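Local structure of amyloid beta A4 protein-binding family B member 1 (2HO2) at residues G16-H21 against T27-P32. The protein probably serves as an adaptor that binds the amyloid precursor protein and, through the WW domain described here, recognises proline-rich peptides such as that of hMena. Residues are numbered along the deposited sequence; the frame is centred on the assembly and turned at random.
Sequences GTYYWH and TQWEPP
Y19 lies under the prolines that follow the last strand: P32 CD and P31 CA both sit over one face of its phenol ring, P32 CD 3.8 Å and P31 CA 3.9 Å from the Y19 ring centroid. The P32 side chain crosses that of Y19 at about a right angle, and W29 O meets the ring at its edge, in plane. CG of Y19 is anti to the carbonyl carbon (chi1 -55°), which lays the ring beneath the returning chain. Y19 and Q28 form an antiparallel hydrogen-bonded pair, Y19 N to Q28 O and Q28 N to Y19 O both 2.9 Å. Q28 NE2 donates a hydrogen bond to E30 O (2.9 Å), a link within 27-32 just before the prolines. A water donates to both T17 O and W29 O. On the other face of the sheet, Y18 CB stands over the six-membered ring of W29, and the Y18 ring points its edge at the same ring, an edge-to-face pair with planes at 58°. T27 CG2 touches the edge of Y18 at CE2 (3.9 Å). A leucine in place of Y19 would probably cost P31 and P32 their flat aromatic floor and leave the C-terminal turn freer to shift. CH-pi contacts thus hold the domain's own prolines on Y19, while across the sheet Y18, W20, T27 and W29 pack against apolar side chains of the bound peptide and Y18 OH, T27 OG1 and W29 NE1 hydrogen-bond its backbone, consistent with a polyproline-binding groove.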
ATOM      1  N   GLY A  16       3.685  11.066  -1.871  1.00 28.14           N
ATOM      2  CA  GLY A  16       4.701  10.093  -1.701  1.00 26.32           C
ATOM      3  C   GLY A  16       4.147   8.704  -1.860  1.00 24.06           C
ATOM      4  O   GLY A  16       3.089   8.459  -2.409  1.00 23.17           O
ATOM      5  N   THR A  17       4.947   7.814  -1.373  1.00 21.82           N
ATOM      6  CA  THR A  17       4.671   6.396  -1.511  1.00 18.55           C
ATOM      7  C   THR A  17       4.079   5.861  -0.251  1.00 15.61           C
ATOM      8  O   THR A  17       4.603   6.150   0.842  1.00 18.22           O
ATOM      9  CB  THR A  17       5.996   5.754  -1.781  1.00 20.58           C
ATOM     10  OG1 THR A  17       6.493   6.301  -3.034  1.00 24.31           O
ATOM     11  CG2 THR A  17       5.908   4.257  -1.756  1.00 21.06           C
ATOM     12  N   TYR A  18       3.000   5.081  -0.352  1.00 13.45           N
ATOM     13  CA  TYR A  18       2.455   4.381   0.779  1.00 12.19           C
ATOM     14  C   TYR A  18       2.329   2.912   0.437  1.00 11.88           C
ATOM     15  O   TYR A  18       2.714   2.466  -0.628  1.00 12.69           O
ATOM     16  CB  TYR A  18       1.126   4.990   1.224  1.00 12.46           C
ATOM     17  CG  TYR A  18      -0.029   4.895   0.247  1.00 12.09           C
ATOM     18  CD1 TYR A  18      -0.169   5.793  -0.783  1.00 12.22           C
ATOM     19  CD2 TYR A  18      -0.971   3.896   0.378  1.00 11.38           C
ATOM     20  CE1 TYR A  18      -1.260   5.760  -1.618  1.00 12.05           C
ATOM     21  CE2 TYR A  18      -2.070   3.864  -0.411  1.00 11.46           C
ATOM     22  CZ  TYR A  18      -2.218   4.797  -1.414  1.00 12.56           C
ATOM     23  OH  TYR A  18      -3.323   4.794  -2.267  1.00 14.54           O
ATOM     24  N   TYR A  19       1.770   2.169   1.384  1.00 11.30           N
ATOM     25  CA  TYR A  19       1.732   0.710   1.299  1.00 11.81           C
ATOM     26  C   TYR A  19       0.323   0.193   1.485  1.00 11.33           C
ATOM     27  O   TYR A  19      -0.413   0.675   2.340  1.00 12.28           O
ATOM     28  CB  TYR A  19       2.680   0.108   2.316  1.00 12.35           C
ATOM     29  CG  TYR A  19       4.076   0.627   2.164  1.00 14.26           C
ATOM     30  CD1 TYR A  19       4.963   0.064   1.288  1.00 15.32           C
ATOM     31  CD2 TYR A  19       4.488   1.777   2.834  1.00 13.88           C
ATOM     32  CE1 TYR A  19       6.205   0.609   1.096  1.00 16.48           C
ATOM     33  CE2 TYR A  19       5.743   2.341   2.605  1.00 16.04           C
ATOM     34  CZ  TYR A  19       6.597   1.748   1.751  1.00 17.20           C
ATOM     35  OH  TYR A  19       7.867   2.254   1.562  1.00 22.44           O
ATOM     36  N   TRP A  20      -0.023  -0.800   0.684  1.00 12.21           N
ATOM     37  CA  TRP A  20      -1.330  -1.437   0.654  1.00 11.85           C
ATOM     38  C   TRP A  20      -1.204  -2.927   0.896  1.00 12.38           C
ATOM     39  O   TRP A  20      -0.436  -3.628   0.188  1.00 12.35           O
ATOM     40  CB  TRP A  20      -1.947  -1.178  -0.726  1.00 12.51           C
ATOM     41  CG  TRP A  20      -3.219  -1.896  -1.043  1.00 13.22           C
ATOM     42  CD1 TRP A  20      -4.181  -2.380  -0.213  1.00 13.98           C
ATOM     43  CD2 TRP A  20      -3.603  -2.253  -2.359  1.00 14.96           C
ATOM     44  NE1 TRP A  20      -5.194  -2.973  -0.964  1.00 15.25           N
ATOM     45  CE2 TRP A  20      -4.831  -2.946  -2.271  1.00 15.42           C
ATOM     46  CE3 TRP A  20      -3.008  -2.104  -3.595  1.00 15.17           C
ATOM     47  CZ2 TRP A  20      -5.498  -3.450  -3.391  1.00 17.80           C
ATOM     48  CZ3 TRP A  20      -3.691  -2.616  -4.717  1.00 17.18           C
ATOM     49  CH2 TRP A  20      -4.903  -3.259  -4.588  1.00 17.86           C
ATOM     50  N   HIS A  21      -1.909  -3.398   1.913  1.00 11.68           N
ATOM     51  CA  HIS A  21      -1.922  -4.839   2.237  1.00 12.91           C
ATOM     52  C   HIS A  21      -3.135  -5.404   1.551  1.00 13.92           C
ATOM     53  O   HIS A  21      -4.262  -5.179   1.956  1.00 13.94           O
ATOM     54  CB  HIS A  21      -2.004  -5.027   3.715  1.00 12.00           C
ATOM     55  CG  HIS A  21      -1.914  -6.455   4.139  1.00 12.22           C
ATOM     56  ND1 HIS A  21      -2.965  -7.095   4.755  1.00 13.69           N
ATOM     57  CD2 HIS A  21      -0.883  -7.318   4.067  1.00 12.87           C
ATOM     58  CE1 HIS A  21      -2.566  -8.314   5.052  1.00 13.67           C
ATOM     59  NE2 HIS A  21      -1.317  -8.486   4.618  1.00 14.71           N
ATOM     60  N   THR A  27      -4.082   0.345   4.469  1.00 12.25           N
ATOM     61  CA  THR A  27      -3.097   1.198   3.879  1.00 11.37           C
ATOM     62  C   THR A  27      -2.363   1.902   5.007  1.00 11.79           C
ATOM     63  O   THR A  27      -2.946   2.221   6.041  1.00 13.01           O
ATOM     64  CB  THR A  27      -3.691   2.168   2.827  1.00 11.33           C
ATOM     65  OG1 THR A  27      -4.691   2.914   3.473  1.00 12.54           O
ATOM     66  CG2 THR A  27      -4.234   1.395   1.608  1.00 12.10           C
ATOM     67  N   GLN A  28      -1.097   2.189   4.770  1.00 12.44           N
ATOM     68  CA  GLN A  28      -0.277   2.870   5.784  1.00 12.20           C
ATOM     69  C   GLN A  28       0.900   3.535   5.130  1.00 12.76           C
ATOM     70  O   GLN A  28       1.411   3.110   4.083  1.00 12.42           O
ATOM     71  CB  GLN A  28       0.197   1.864   6.832  1.00 14.07           C
ATOM     72  CG  GLN A  28       1.138   0.784   6.346  1.00 13.10           C
ATOM     73  CD  GLN A  28       1.407  -0.227   7.440  1.00 13.74           C
ATOM     74  OE1 GLN A  28       0.487  -0.726   8.073  1.00 15.91           O
ATOM     75  NE2 GLN A  28       2.670  -0.573   7.615  1.00 15.17           N
ATOM     76  N   TRP A  29       1.395   4.557   5.801  1.00 12.98           N
ATOM     77  CA  TRP A  29       2.599   5.258   5.381  1.00 13.02           C
ATOM     78  C   TRP A  29       3.890   4.570   5.792  1.00 13.40           C
ATOM     79  O   TRP A  29       4.892   4.701   5.147  1.00 14.23           O
ATOM     80  CB  TRP A  29       2.595   6.714   5.870  1.00 13.95           C
ATOM     81  CG  TRP A  29       1.530   7.524   5.191  1.00 14.37           C
ATOM     82  CD1 TRP A  29       0.313   7.853   5.711  1.00 15.41           C
ATOM     83  CD2 TRP A  29       1.576   8.068   3.876  1.00 15.49           C
ATOM     84  NE1 TRP A  29      -0.405   8.587   4.777  1.00 15.99           N
ATOM     85  CE2 TRP A  29       0.325   8.710   3.638  1.00 17.29           C
ATOM     86  CE3 TRP A  29       2.510   8.038   2.860  1.00 15.82           C
ATOM     87  CZ2 TRP A  29       0.060   9.413   2.473  1.00 17.96           C
ATOM     88  CZ3 TRP A  29       2.202   8.674   1.666  1.00 17.28           C
ATOM     89  CH2 TRP A  29       0.976   9.317   1.494  1.00 17.58           C
ATOM     90  N   GLU A  30       3.868   3.861   6.898  1.00 14.53           N
ATOM     91  CA  GLU A  30       5.063   3.193   7.408  1.00 15.34           C
ATOM     92  C   GLU A  30       5.394   1.976   6.558  1.00 14.44           C
ATOM     93  O   GLU A  30       4.527   1.158   6.269  1.00 13.90           O
ATOM     94  CB  GLU A  30       4.771   2.703   8.854  1.00 18.14           C
ATOM     95  CG  GLU A  30       4.460   3.749   9.822  0.70 20.29           C
ATOM     96  CD  GLU A  30       3.034   4.245   9.913  0.60 20.16           C
ATOM     97  OE1 GLU A  30       2.153   3.747   9.169  0.80 18.40           O
ATOM     98  OE2 GLU A  30       2.816   5.208  10.753  0.50 22.18           O
ATOM     99  N   PRO A  31       6.666   1.780   6.177  1.00 14.90           N
ATOM    100  CA  PRO A  31       7.034   0.576   5.467  1.00 16.12           C
ATOM    101  C   PRO A  31       6.702  -0.670   6.301  1.00 16.95           C
ATOM    102  O   PRO A  31       6.958  -0.700   7.504  1.00 18.81           O
ATOM    103  CB  PRO A  31       8.511   0.758   5.252  1.00 16.69           C
ATOM    104  CG  PRO A  31       8.753   2.184   5.235  1.00 18.74           C
ATOM    105  CD  PRO A  31       7.783   2.741   6.228  1.00 16.39           C
ATOM    106  N   PRO A  32       6.159  -1.706   5.667  1.00 15.37           N
ATOM    107  CA  PRO A  32       5.716  -2.856   6.389  1.00 16.66           C
ATOM    108  C   PRO A  32       6.814  -3.876   6.727  1.00 17.87           C
ATOM    109  O   PRO A  32       6.540  -4.886   7.402  1.00 21.16           O
ATOM    110  CB  PRO A  32       4.717  -3.475   5.427  1.00 17.14           C
ATOM    111  CG  PRO A  32       5.209  -3.129   4.133  1.00 16.15           C
ATOM    112  CD  PRO A  32       5.776  -1.734   4.260  1.00 15.23           C
TER
HETATM  113  O   HOH W   1       6.070   5.887   2.992  1.00 20.34           O